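Local coordinates for protein ribokinase (Giardia lamblia, PDB 6WHJ) that probably phosphorylates D-ribose at O-5, using ATP and magnesium, to give D-ribose 5-phosphate, at residues K44-L56 against D274-E286. Numbering follows the deposited sequence.
Sequences KGSNQAIACGKVL and DCFIGSFCVRLME
D274 OD1 is gripped by Q48 and, more loosely, by K44. Q48 NE2 donates a nearly straight hydrogen bond to D274 OD1 (3.1 Å, 166°), with the acceptor close to the amide plane of Q48 but the donor above the carboxylate plane. K44 NZ makes a long salt bridge to the same oxygen, and the lysine chain crosses the aspartate at about a right angle, K44 CG lying 3.6 Å from D274 OD2. CG of Q48 lies beside its own backbone N (chi1 -77°) and the chain runs out extended, placing the amide against I277 CG2; the other atom of the same amide, OE1, is hydrogen-bonded to NE2 of Q144. In the PfkB (ribokinase) fold this is where the N-terminus of helix 44-55, predicted to bind substrate along with E146, meets that of helix 272-287, which carries D274, the predicted catalytic base. The helix segments cross at -49° with axes 7.7 Å apart. The nearest CA atoms are Q48 CA and G278 CA, 4.8 Å apart, and G278 lies against Q48 O and A51 CB. Farther along, V282 CG2 sits against L56 CG (3.7 Å) and V282 CG1 near V55 CG1, while M285, bent at chi2 and chi3, brings CE to L56 CD2. S279 OG donates a hydrogen bond to C275 O of the preceding turn (2.8 Å) and touches V55 CG2. I9 of strand 9-12, in the nine-stranded sheet, packs on C52, V282 and M285.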
loop_
_atom_site.group_PDB
_atom_site.type_symbol
_atom_site.label_atom_id
_atom_site.label_comp_id
_atom_site.label_asym_id
_atom_site.label_seq_id
_atom_site.Cartn_x
_atom_site.Cartn_y
_atom_site.Cartn_z
ATOM N N LYS B 44 -6.090 6.923 13.457
ATOM C CA LYS B 44 -5.713 7.607 14.686
ATOM C C LYS B 44 -6.894 7.695 15.644
ATOM O O LYS B 44 -6.710 7.636 16.866
ATOM C CB LYS B 44 -5.135 8.981 14.363
ATOM C CG LYS B 44 -3.662 8.923 14.104
ATOM C CD LYS B 44 -3.138 10.205 13.493
ATOM C CE LYS B 44 -1.671 10.058 13.164
ATOM N NZ LYS B 44 -1.021 9.308 14.273
ATOM N N GLY B 45 -8.109 7.848 15.118
ATOM C CA GLY B 45 -9.260 7.871 15.996
ATOM C C GLY B 45 -9.433 6.556 16.725
ATOM O O GLY B 45 -9.544 6.519 17.952
ATOM N N SER B 46 -9.386 5.448 15.984
ATOM C CA SER B 46 -9.634 4.151 16.602
ATOM C C SER B 46 -8.471 3.705 17.480
ATOM O O SER B 46 -8.683 3.051 18.509
ATOM C CB SER B 46 -9.928 3.109 15.529
ATOM O OG SER B 46 -10.146 1.844 16.128
ATOM N N ASN B 47 -7.234 4.018 17.085
ATOM C CA ASN B 47 -6.086 3.651 17.913
ATOM C C ASN B 47 -6.149 4.319 19.272
ATOM O O ASN B 47 -5.852 3.694 20.295
ATOM C CB ASN B 47 -4.787 4.020 17.214
ATOM C CG ASN B 47 -4.434 3.064 16.114
ATOM O OD1 ASN B 47 -4.962 1.948 16.043
ATOM N ND2 ASN B 47 -3.546 3.497 15.232
ATOM N N GLN B 48 -6.533 5.592 19.302
ATOM C CA GLN B 48 -6.608 6.305 20.568
ATOM C C GLN B 48 -7.774 5.826 21.417
ATOM O O GLN B 48 -7.679 5.831 22.649
ATOM C CB GLN B 48 -6.708 7.803 20.316
ATOM C CG GLN B 48 -5.405 8.421 19.941
ATOM C CD GLN B 48 -5.597 9.831 19.480
ATOM O OE1 GLN B 48 -6.598 10.459 19.825
ATOM N NE2 GLN B 48 -4.623 10.364 18.737
ATOM N N ALA B 49 -8.872 5.398 20.784
ATOM C CA ALA B 49 -9.977 4.825 21.545
ATOM C C ALA B 49 -9.607 3.457 22.112
ATOM O O ALA B 49 -10.026 3.105 23.221
ATOM C CB ALA B 49 -11.227 4.720 20.674
ATOM N N ILE B 50 -8.835 2.668 21.362
ATOM C CA ILE B 50 -8.442 1.352 21.851
ATOM C C ILE B 50 -7.439 1.485 22.994
ATOM O O ILE B 50 -7.510 0.753 23.992
ATOM C CB ILE B 50 -7.908 0.500 20.681
ATOM C CG1 ILE B 50 -9.062 0.190 19.718
ATOM C CG2 ILE B 50 -7.262 -0.786 21.177
ATOM C CD1 ILE B 50 -8.706 -0.647 18.488
ATOM N N ALA B 51 -6.524 2.455 22.895
ATOM C CA ALA B 51 -5.601 2.721 23.995
ATOM C C ALA B 51 -6.347 3.140 25.258
ATOM O O ALA B 51 -5.979 2.730 26.367
ATOM C CB ALA B 51 -4.587 3.788 23.580
ATOM N N CYS B 52 -7.405 3.951 25.113
ATOM C CA CYS B 52 -8.234 4.290 26.269
ATOM C C CYS B 52 -8.804 3.033 26.907
ATOM O O CYS B 52 -8.654 2.817 28.114
ATOM C CB CYS B 52 -9.370 5.239 25.880
ATOM S SG CYS B 52 -8.894 6.970 25.616
ATOM N N GLY B 53 -9.461 2.189 26.104
ATOM C CA GLY B 53 -10.070 0.988 26.643
ATOM C C GLY B 53 -9.094 0.075 27.357
ATOM O O GLY B 53 -9.452 -0.553 28.356
ATOM N N LYS B 54 -7.844 0.005 26.885
ATOM C CA LYS B 54 -6.885 -0.902 27.511
ATOM C C LYS B 54 -6.251 -0.323 28.769
ATOM O O LYS B 54 -5.885 -1.076 29.678
ATOM C CB LYS B 54 -5.784 -1.290 26.528
ATOM C CG LYS B 54 -6.247 -2.155 25.372
ATOM C CD LYS B 54 -5.031 -2.736 24.668
ATOM C CE LYS B 54 -5.401 -3.750 23.609
ATOM N NZ LYS B 54 -4.257 -3.907 22.665
ATOM N N VAL B 55 -6.110 0.997 28.846
ATOM C CA VAL B 55 -5.488 1.613 30.006
ATOM C C VAL B 55 -6.536 1.963 31.055
ATOM O O VAL B 55 -6.196 2.128 32.236
ATOM C CB VAL B 55 -4.674 2.841 29.548
ATOM C CG1 VAL B 55 -4.098 3.596 30.717
ATOM C CG2 VAL B 55 -3.539 2.409 28.614
ATOM N N LEU B 56 -7.804 2.018 30.668
ATOM C CA LEU B 56 -8.881 2.258 31.608
ATOM C C LEU B 56 -9.053 1.064 32.536
ATOM O O LEU B 56 -8.826 -0.086 32.153
ATOM C CB LEU B 56 -10.181 2.504 30.852
ATOM C CG LEU B 56 -10.478 3.939 30.446
ATOM C CD1 LEU B 56 -11.736 3.945 29.610
ATOM C CD2 LEU B 56 -10.617 4.825 31.676
ATOM N N ASP B 274 -0.316 7.611 19.668
ATOM C CA ASP B 274 -1.717 7.382 19.978
ATOM C C ASP B 274 -1.878 6.775 21.363
ATOM O O ASP B 274 -2.781 7.159 22.117
ATOM C CB ASP B 274 -2.354 6.517 18.892
ATOM C CG ASP B 274 -2.428 7.247 17.557
ATOM O OD1 ASP B 274 -2.492 8.498 17.582
ATOM O OD2 ASP B 274 -2.422 6.586 16.489
ATOM N N CYS B 275 -0.983 5.868 21.735
ATOM C CA CYS B 275 -1.020 5.331 23.086
ATOM C C CYS B 275 -0.792 6.438 24.104
ATOM O O CYS B 275 -1.445 6.469 25.152
ATOM C CB CYS B 275 0.022 4.220 23.226
ATOM S SG CYS B 275 0.321 3.676 24.908
ATOM N N PHE B 276 0.095 7.388 23.788
ATOM C CA PHE B 276 0.318 8.516 24.686
ATOM C C PHE B 276 -0.938 9.365 24.805
ATOM O O PHE B 276 -1.338 9.749 25.908
ATOM C CB PHE B 276 1.498 9.363 24.210
ATOM C CG PHE B 276 1.801 10.541 25.104
ATOM C CD1 PHE B 276 1.124 11.747 24.956
ATOM C CD2 PHE B 276 2.762 10.445 26.092
ATOM C CE1 PHE B 276 1.402 12.823 25.779
ATOM C CE2 PHE B 276 3.046 11.521 26.916
ATOM C CZ PHE B 276 2.362 12.710 26.763
ATOM N N ILE B 277 -1.570 9.682 23.675
ATOM C CA ILE B 277 -2.768 10.514 23.735
ATOM C C ILE B 277 -3.872 9.794 24.499
ATOM O O ILE B 277 -4.522 10.381 25.376
ATOM C CB ILE B 277 -3.218 10.916 22.317
ATOM C CG1 ILE B 277 -2.194 11.850 21.670
ATOM C CG2 ILE B 277 -4.599 11.560 22.354
ATOM C CD1 ILE B 277 -2.062 13.158 22.381
ATOM N N GLY B 278 -4.057 8.498 24.228
ATOM C CA GLY B 278 -5.095 7.750 24.922
ATOM C C GLY B 278 -4.873 7.690 26.425
ATOM O O GLY B 278 -5.794 7.943 27.208
ATOM N N SER B 279 -3.648 7.341 26.845
ATOM C CA SER B 279 -3.348 7.258 28.270
ATOM C C SER B 279 -3.472 8.618 28.945
ATOM O O SER B 279 -4.032 8.723 30.044
ATOM C CB SER B 279 -1.948 6.694 28.480
ATOM O OG SER B 279 -1.819 5.473 27.793
ATOM N N PHE B 280 -2.993 9.674 28.277
ATOM C CA PHE B 280 -3.139 11.029 28.798
ATOM C C PHE B 280 -4.604 11.341 29.082
ATOM O O PHE B 280 -4.935 11.907 30.130
ATOM C CB PHE B 280 -2.559 12.029 27.793
ATOM C CG PHE B 280 -2.726 13.459 28.193
ATOM C CD1 PHE B 280 -2.023 13.985 29.268
ATOM C CD2 PHE B 280 -3.646 14.273 27.531
ATOM C CE1 PHE B 280 -2.187 15.316 29.646
ATOM C CE2 PHE B 280 -3.827 15.607 27.905
ATOM C CZ PHE B 280 -3.093 16.129 28.969
ATOM N N CYS B 281 -5.499 10.952 28.170
ATOM C CA CYS B 281 -6.920 11.212 28.376
ATOM C C CYS B 281 -7.481 10.372 29.515
ATOM O O CYS B 281 -8.308 10.859 30.296
ATOM C CB CYS B 281 -7.696 10.959 27.087
ATOM S SG CYS B 281 -7.378 12.202 25.824
ATOM N N VAL B 282 -7.061 9.108 29.623
ATOM C CA VAL B 282 -7.547 8.266 30.716
ATOM C C VAL B 282 -7.201 8.893 32.060
ATOM O O VAL B 282 -8.076 9.094 32.910
ATOM C CB VAL B 282 -6.989 6.836 30.593
ATOM C CG1 VAL B 282 -7.167 6.079 31.901
ATOM C CG2 VAL B 282 -7.695 6.105 29.470
ATOM N N ARG B 283 -5.922 9.235 32.260
ATOM C CA ARG B 283 -5.493 9.823 33.529
ATOM C C ARG B 283 -6.073 11.214 33.738
ATOM O O ARG B 283 -6.376 11.589 34.875
ATOM C CB ARG B 283 -3.972 9.892 33.595
ATOM C CG ARG B 283 -3.421 10.081 34.995
ATOM C CD ARG B 283 -3.848 8.959 35.914
ATOM N NE ARG B 283 -3.460 9.237 37.292
ATOM C CZ ARG B 283 -4.290 9.224 38.331
ATOM N NH1 ARG B 283 -5.572 8.917 38.166
ATOM N NH2 ARG B 283 -3.821 9.496 39.541
ATOM N N LEU B 284 -6.229 11.989 32.666
ATOM C CA LEU B 284 -6.851 13.300 32.784
ATOM C C LEU B 284 -8.279 13.165 33.280
ATOM O O LEU B 284 -8.695 13.857 34.216
ATOM C CB LEU B 284 -6.804 14.013 31.438
ATOM C CG LEU B 284 -7.015 15.518 31.395
ATOM C CD1 LEU B 284 -6.091 16.189 32.386
ATOM C CD2 LEU B 284 -6.724 16.014 29.987
ATOM N N MET B 285 -9.032 12.242 32.681
ATOM C CA MET B 285 -10.412 12.013 33.087
ATOM C C MET B 285 -10.496 11.520 34.526
ATOM O O MET B 285 -11.435 11.873 35.249
ATOM C CB MET B 285 -11.071 11.009 32.134
ATOM C CG MET B 285 -12.534 10.710 32.427
ATOM S SD MET B 285 -12.724 9.308 33.560
ATOM C CE MET B 285 -11.891 8.032 32.625
ATOM N N GLU B 286 -9.519 10.725 34.968
ATOM C CA GLU B 286 -9.561 10.202 36.329
ATOM C C GLU B 286 -9.247 11.285 37.348
ATOM O O GLU B 286 -9.877 11.347 38.408
ATOM C CB GLU B 286 -8.591 9.032 36.478
ATOM C CG GLU B 286 -9.082 7.752 35.840
ATOM C CD GLU B 286 -8.022 6.663 35.803
ATOM O OE1 GLU B 286 -6.886 6.914 36.269
ATOM O OE2 GLU B 286 -8.340 5.546 35.329
#